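Long-range contact in argonaute protein (Marinitoga piezophila, PDB 5I4A), which uses short guide RNAs with a 5'-hydroxyl end to recognise complementary single-stranded DNA or RNA targets and cleave them: residues F432-N443 with E600-H610. Numbering follows the deposited sequence.
Sequences FILKKMEDKEKN and EQIYLLTRVAH
With CG beside its backbone N (chi1 -63°), L434 sends CD1 between L604 and V608, 3.7 Å from V608 CG1. M437 makes the same first turn (chi1 -68°) and then bends at both following torsions, which lays its thioether alongside L604, the two side chains running in opposite directions with SD 3.8 Å from L604 CD1. That methyl is shared with K436, whose CB touches it while the extended chain carries NZ on to a long salt bridge with E600 OE1 (3.6 Å). K440 is bent instead of extended. Its CE packs 3.5 Å from Q601 NE2, and its NZ doubles back to K436 O, 2.7 Å away and almost in line with the carbonyl (177°), and makes a salt bridge with D439 OD1 from the syn side, tilted out of the carboxylate plane. A methionine here would probably leave the K436 carbonyl and the D439 carboxylate without their shared donor. The carboxamide of Q601 accepts from Y445 and lies nearly parallel to that of N443, whose OD1 is hydrogen-bonded to N513. At the other end the F432 side chain, ring edge toward R607 O, crosses that of H610 at about a right angle, CZ 3.4 Å from H610 CD2; both rings also meet Y271, whose hydroxyl is hydrogen-bonded to H610 NE2. A water within hydrogen-bonding distance of F432 O and V608 O links the two backbones. The contact thus packs the turns leading from strand 433-434 into strand 443-452 against the last part of helix 595-605 and the loop after it, the helix lying over the central mixed sheet of the RNase H-like PIWI domain.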
loop_
_atom_site.group_PDB
_atom_site.type_symbol
_atom_site.label_atom_id
_atom_site.label_comp_id
_atom_site.label_asym_id
_atom_site.label_seq_id
_atom_site.Cartn_x
_atom_site.Cartn_y
_atom_site.Cartn_z
ATOM N N PHE A 432 2.116 -5.278 24.680
ATOM C CA PHE A 432 2.454 -3.937 25.140
ATOM C C PHE A 432 1.246 -3.038 24.934
ATOM O O PHE A 432 0.361 -3.334 24.126
ATOM C CB PHE A 432 3.667 -3.372 24.387
ATOM C CG PHE A 432 3.447 -3.236 22.904
ATOM C CD1 PHE A 432 2.770 -2.142 22.384
ATOM C CD2 PHE A 432 3.919 -4.199 22.028
ATOM C CE1 PHE A 432 2.558 -2.019 21.026
ATOM C CE2 PHE A 432 3.716 -4.076 20.663
ATOM C CZ PHE A 432 3.035 -2.985 20.163
ATOM N N ILE A 433 1.230 -1.924 25.657
ATOM C CA ILE A 433 0.341 -0.815 25.342
ATOM C C ILE A 433 1.202 0.421 25.139
ATOM O O ILE A 433 2.293 0.540 25.706
ATOM C CB ILE A 433 -0.733 -0.571 26.426
ATOM C CG1 ILE A 433 -0.102 -0.038 27.714
ATOM C CG2 ILE A 433 -1.523 -1.843 26.690
ATOM C CD1 ILE A 433 -1.108 0.261 28.804
ATOM N N LEU A 434 0.723 1.332 24.300
ATOM C CA LEU A 434 1.456 2.560 24.038
ATOM C C LEU A 434 1.244 3.533 25.188
ATOM O O LEU A 434 0.115 3.721 25.655
ATOM C CB LEU A 434 1.017 3.186 22.715
ATOM C CG LEU A 434 1.276 2.351 21.459
ATOM C CD1 LEU A 434 1.078 3.195 20.217
ATOM C CD2 LEU A 434 2.672 1.747 21.486
ATOM N N LYS A 435 2.336 4.140 25.653
ATOM C CA LYS A 435 2.252 5.066 26.778
ATOM C C LYS A 435 1.277 6.201 26.486
ATOM O O LYS A 435 0.483 6.588 27.351
ATOM C CB LYS A 435 3.640 5.615 27.099
ATOM C CG LYS A 435 3.809 6.084 28.529
ATOM C CD LYS A 435 5.193 6.669 28.755
ATOM C CE LYS A 435 5.423 6.953 30.228
ATOM N NZ LYS A 435 4.224 7.583 30.841
ATOM N N LYS A 436 1.309 6.731 25.262
ATOM C CA LYS A 436 0.441 7.837 24.882
ATOM C C LYS A 436 -0.969 7.396 24.514
ATOM O O LYS A 436 -1.858 8.248 24.405
ATOM C CB LYS A 436 1.065 8.607 23.715
ATOM C CG LYS A 436 2.353 9.324 24.085
ATOM C CD LYS A 436 2.959 10.060 22.902
ATOM C CE LYS A 436 4.072 10.997 23.364
ATOM N NZ LYS A 436 4.726 11.706 22.227
ATOM N N MET A 437 -1.198 6.097 24.318
ATOM C CA MET A 437 -2.530 5.583 24.032
ATOM C C MET A 437 -3.268 5.091 25.270
ATOM O O MET A 437 -4.442 4.717 25.160
ATOM C CB MET A 437 -2.453 4.442 23.009
ATOM C CG MET A 437 -2.023 4.875 21.617
ATOM S SD MET A 437 -3.200 6.003 20.848
ATOM C CE MET A 437 -4.612 4.927 20.617
ATOM N N GLU A 438 -2.622 5.091 26.438
ATOM C CA GLU A 438 -3.229 4.492 27.624
ATOM C C GLU A 438 -4.526 5.190 28.023
ATOM O O GLU A 438 -5.391 4.573 28.651
ATOM C CB GLU A 438 -2.223 4.508 28.778
ATOM C CG GLU A 438 -2.684 3.767 30.026
ATOM C CD GLU A 438 -1.534 3.352 30.927
ATOM O OE1 GLU A 438 -0.370 3.604 30.553
ATOM O OE2 GLU A 438 -1.792 2.773 32.006
ATOM N N ASP A 439 -4.708 6.454 27.658
ATOM C CA ASP A 439 -5.925 7.156 28.042
ATOM C C ASP A 439 -6.859 7.390 26.863
ATOM O O ASP A 439 -7.655 8.333 26.895
ATOM C CB ASP A 439 -5.565 8.495 28.711
ATOM C CG ASP A 439 -4.780 9.449 27.788
ATOM O OD1 ASP A 439 -4.181 9.003 26.797
ATOM O OD2 ASP A 439 -4.760 10.667 28.049
ATOM N N LYS A 440 -6.782 6.553 25.827
ATOM C CA LYS A 440 -7.586 6.720 24.620
ATOM C C LYS A 440 -8.635 5.623 24.446
ATOM O O LYS A 440 -9.065 5.360 23.320
ATOM C CB LYS A 440 -6.694 6.782 23.377
ATOM C CG LYS A 440 -5.600 7.836 23.435
ATOM C CD LYS A 440 -6.178 9.213 23.698
ATOM C CE LYS A 440 -5.143 10.300 23.465
ATOM N NZ LYS A 440 -3.898 10.081 24.252
ATOM N N GLU A 441 -9.064 4.983 25.539
ATOM C CA GLU A 441 -10.022 3.883 25.428
ATOM C C GLU A 441 -11.376 4.356 24.912
ATOM O O GLU A 441 -12.138 3.563 24.345
ATOM C CB GLU A 441 -10.188 3.191 26.784
ATOM C CG GLU A 441 -11.133 1.996 26.803
ATOM C CD GLU A 441 -11.147 1.284 28.144
ATOM O OE1 GLU A 441 -12.133 1.432 28.897
ATOM O OE2 GLU A 441 -10.160 0.584 28.450
ATOM N N LYS A 442 -11.696 5.637 25.091
ATOM C CA LYS A 442 -13.011 6.150 24.726
ATOM C C LYS A 442 -13.223 6.254 23.220
ATOM O O LYS A 442 -14.330 6.599 22.792
ATOM C CB LYS A 442 -13.225 7.519 25.366
ATOM C CG LYS A 442 -12.188 8.558 24.972
ATOM C CD LYS A 442 -12.371 9.834 25.781
ATOM C CE LYS A 442 -11.176 10.763 25.647
ATOM N NZ LYS A 442 -11.301 11.947 26.542
ATOM N N ASN A 443 -12.209 5.958 22.413
ATOM C CA ASN A 443 -12.272 6.157 20.975
ATOM C C ASN A 443 -12.377 4.822 20.246
ATOM O O ASN A 443 -11.826 3.807 20.681
ATOM C CB ASN A 443 -11.043 6.925 20.485
ATOM C CG ASN A 443 -10.834 8.224 21.239
ATOM O OD1 ASN A 443 -11.780 8.973 21.483
ATOM N ND2 ASN A 443 -9.591 8.493 21.619
ATOM N N GLU A 600 -1.628 12.767 15.741
ATOM C CA GLU A 600 -0.743 11.993 16.605
ATOM C C GLU A 600 -1.341 10.629 16.925
ATOM O O GLU A 600 -0.617 9.630 16.990
ATOM C CB GLU A 600 -0.443 12.767 17.888
ATOM C CG GLU A 600 0.511 12.051 18.837
ATOM C CD GLU A 600 0.485 12.628 20.233
ATOM O OE1 GLU A 600 1.573 12.781 20.831
ATOM O OE2 GLU A 600 -0.624 12.926 20.727
ATOM N N GLN A 601 -2.662 10.563 17.122
ATOM C CA GLN A 601 -3.289 9.276 17.406
ATOM C C GLN A 601 -3.239 8.362 16.191
ATOM O O GLN A 601 -3.064 7.147 16.329
ATOM C CB GLN A 601 -4.731 9.474 17.868
ATOM C CG GLN A 601 -4.861 9.934 19.306
ATOM C CD GLN A 601 -6.302 10.135 19.714
ATOM O OE1 GLN A 601 -7.163 9.308 19.421
ATOM N NE2 GLN A 601 -6.578 11.246 20.385
ATOM N N ILE A 602 -3.389 8.928 14.991
ATOM C CA ILE A 602 -3.316 8.122 13.776
ATOM C C ILE A 602 -1.917 7.542 13.611
ATOM O O ILE A 602 -1.751 6.380 13.219
ATOM C CB ILE A 602 -3.742 8.959 12.556
ATOM C CG1 ILE A 602 -5.240 9.271 12.631
ATOM C CG2 ILE A 602 -3.398 8.241 11.257
ATOM C CD1 ILE A 602 -5.700 10.276 11.622
ATOM N N TYR A 603 -0.891 8.335 13.924
ATOM C CA TYR A 603 0.476 7.829 13.857
ATOM C C TYR A 603 0.718 6.753 14.908
ATOM O O TYR A 603 1.339 5.723 14.620
ATOM C CB TYR A 603 1.474 8.972 14.022
ATOM C CG TYR A 603 2.913 8.522 13.925
ATOM C CD1 TYR A 603 3.498 8.274 12.691
ATOM C CD2 TYR A 603 3.683 8.337 15.063
ATOM C CE1 TYR A 603 4.809 7.858 12.593
ATOM C CE2 TYR A 603 4.997 7.920 14.976
ATOM C CZ TYR A 603 5.556 7.685 13.738
ATOM O OH TYR A 603 6.862 7.271 13.637
ATOM N N LEU A 604 0.243 6.977 16.135
ATOM C CA LEU A 604 0.392 5.966 17.177
ATOM C C LEU A 604 -0.309 4.671 16.795
ATOM O O LEU A 604 0.129 3.588 17.198
ATOM C CB LEU A 604 -0.152 6.488 18.509
ATOM C CG LEU A 604 0.587 7.650 19.180
ATOM C CD1 LEU A 604 -0.279 8.283 20.251
ATOM C CD2 LEU A 604 1.913 7.190 19.772
ATOM N N LEU A 605 -1.384 4.758 16.007
ATOM C CA LEU A 605 -2.072 3.553 15.555
ATOM C C LEU A 605 -1.169 2.655 14.717
ATOM O O LEU A 605 -1.416 1.446 14.625
ATOM C CB LEU A 605 -3.322 3.921 14.759
ATOM C CG LEU A 605 -4.535 4.349 15.588
ATOM C CD1 LEU A 605 -5.691 4.718 14.675
ATOM C CD2 LEU A 605 -4.929 3.234 16.545
ATOM N N THR A 606 -0.134 3.216 14.088
ATOM C CA THR A 606 0.809 2.385 13.347
ATOM C C THR A 606 1.679 1.528 14.260
ATOM O O THR A 606 2.411 0.665 13.763
ATOM C CB THR A 606 1.708 3.251 12.457
ATOM O OG1 THR A 606 2.726 3.867 13.255
ATOM C CG2 THR A 606 0.891 4.335 11.758
ATOM N N ARG A 607 1.617 1.741 15.576
ATOM C CA ARG A 607 2.452 1.017 16.521
ATOM C C ARG A 607 1.673 0.298 17.612
ATOM O O ARG A 607 2.297 -0.323 18.478
ATOM C CB ARG A 607 3.456 1.968 17.190
ATOM C CG ARG A 607 4.365 2.713 16.230
ATOM C CD ARG A 607 5.414 1.795 15.611
ATOM N NE ARG A 607 6.468 2.570 14.969
ATOM C CZ ARG A 607 7.544 3.029 15.601
ATOM N NH1 ARG A 607 7.711 2.778 16.894
ATOM N NH2 ARG A 607 8.452 3.737 14.941
ATOM N N VAL A 608 0.337 0.366 17.612
ATOM C CA VAL A 608 -0.437 -0.303 18.654
ATOM C C VAL A 608 -0.361 -1.816 18.550
ATOM O O VAL A 608 -0.844 -2.517 19.446
ATOM C CB VAL A 608 -1.915 0.139 18.628
ATOM C CG1 VAL A 608 -2.024 1.625 18.899
ATOM C CG2 VAL A 608 -2.555 -0.221 17.300
ATOM N N ALA A 609 0.232 -2.336 17.479
ATOM C CA ALA A 609 0.511 -3.757 17.359
ATOM C C ALA A 609 1.761 -3.928 16.510
ATOM O O ALA A 609 2.126 -3.051 15.723
ATOM C CB ALA A 609 -0.667 -4.523 16.746
ATOM N N HIS A 610 2.417 -5.069 16.692
ATOM C CA HIS A 610 3.561 -5.470 15.891
ATOM C C HIS A 610 3.348 -6.895 15.405
ATOM O O HIS A 610 2.840 -7.739 16.147
ATOM C CB HIS A 610 4.879 -5.394 16.689
ATOM C CG HIS A 610 5.491 -4.026 16.732
ATOM N ND1 HIS A 610 6.582 -3.675 15.966
ATOM C CD2 HIS A 610 5.168 -2.928 17.454
ATOM C CE1 HIS A 610 6.903 -2.416 16.212
ATOM N NE2 HIS A 610 6.060 -1.940 17.109
HETATM O O HOH W 1 -0.680 -1.605 22.098
#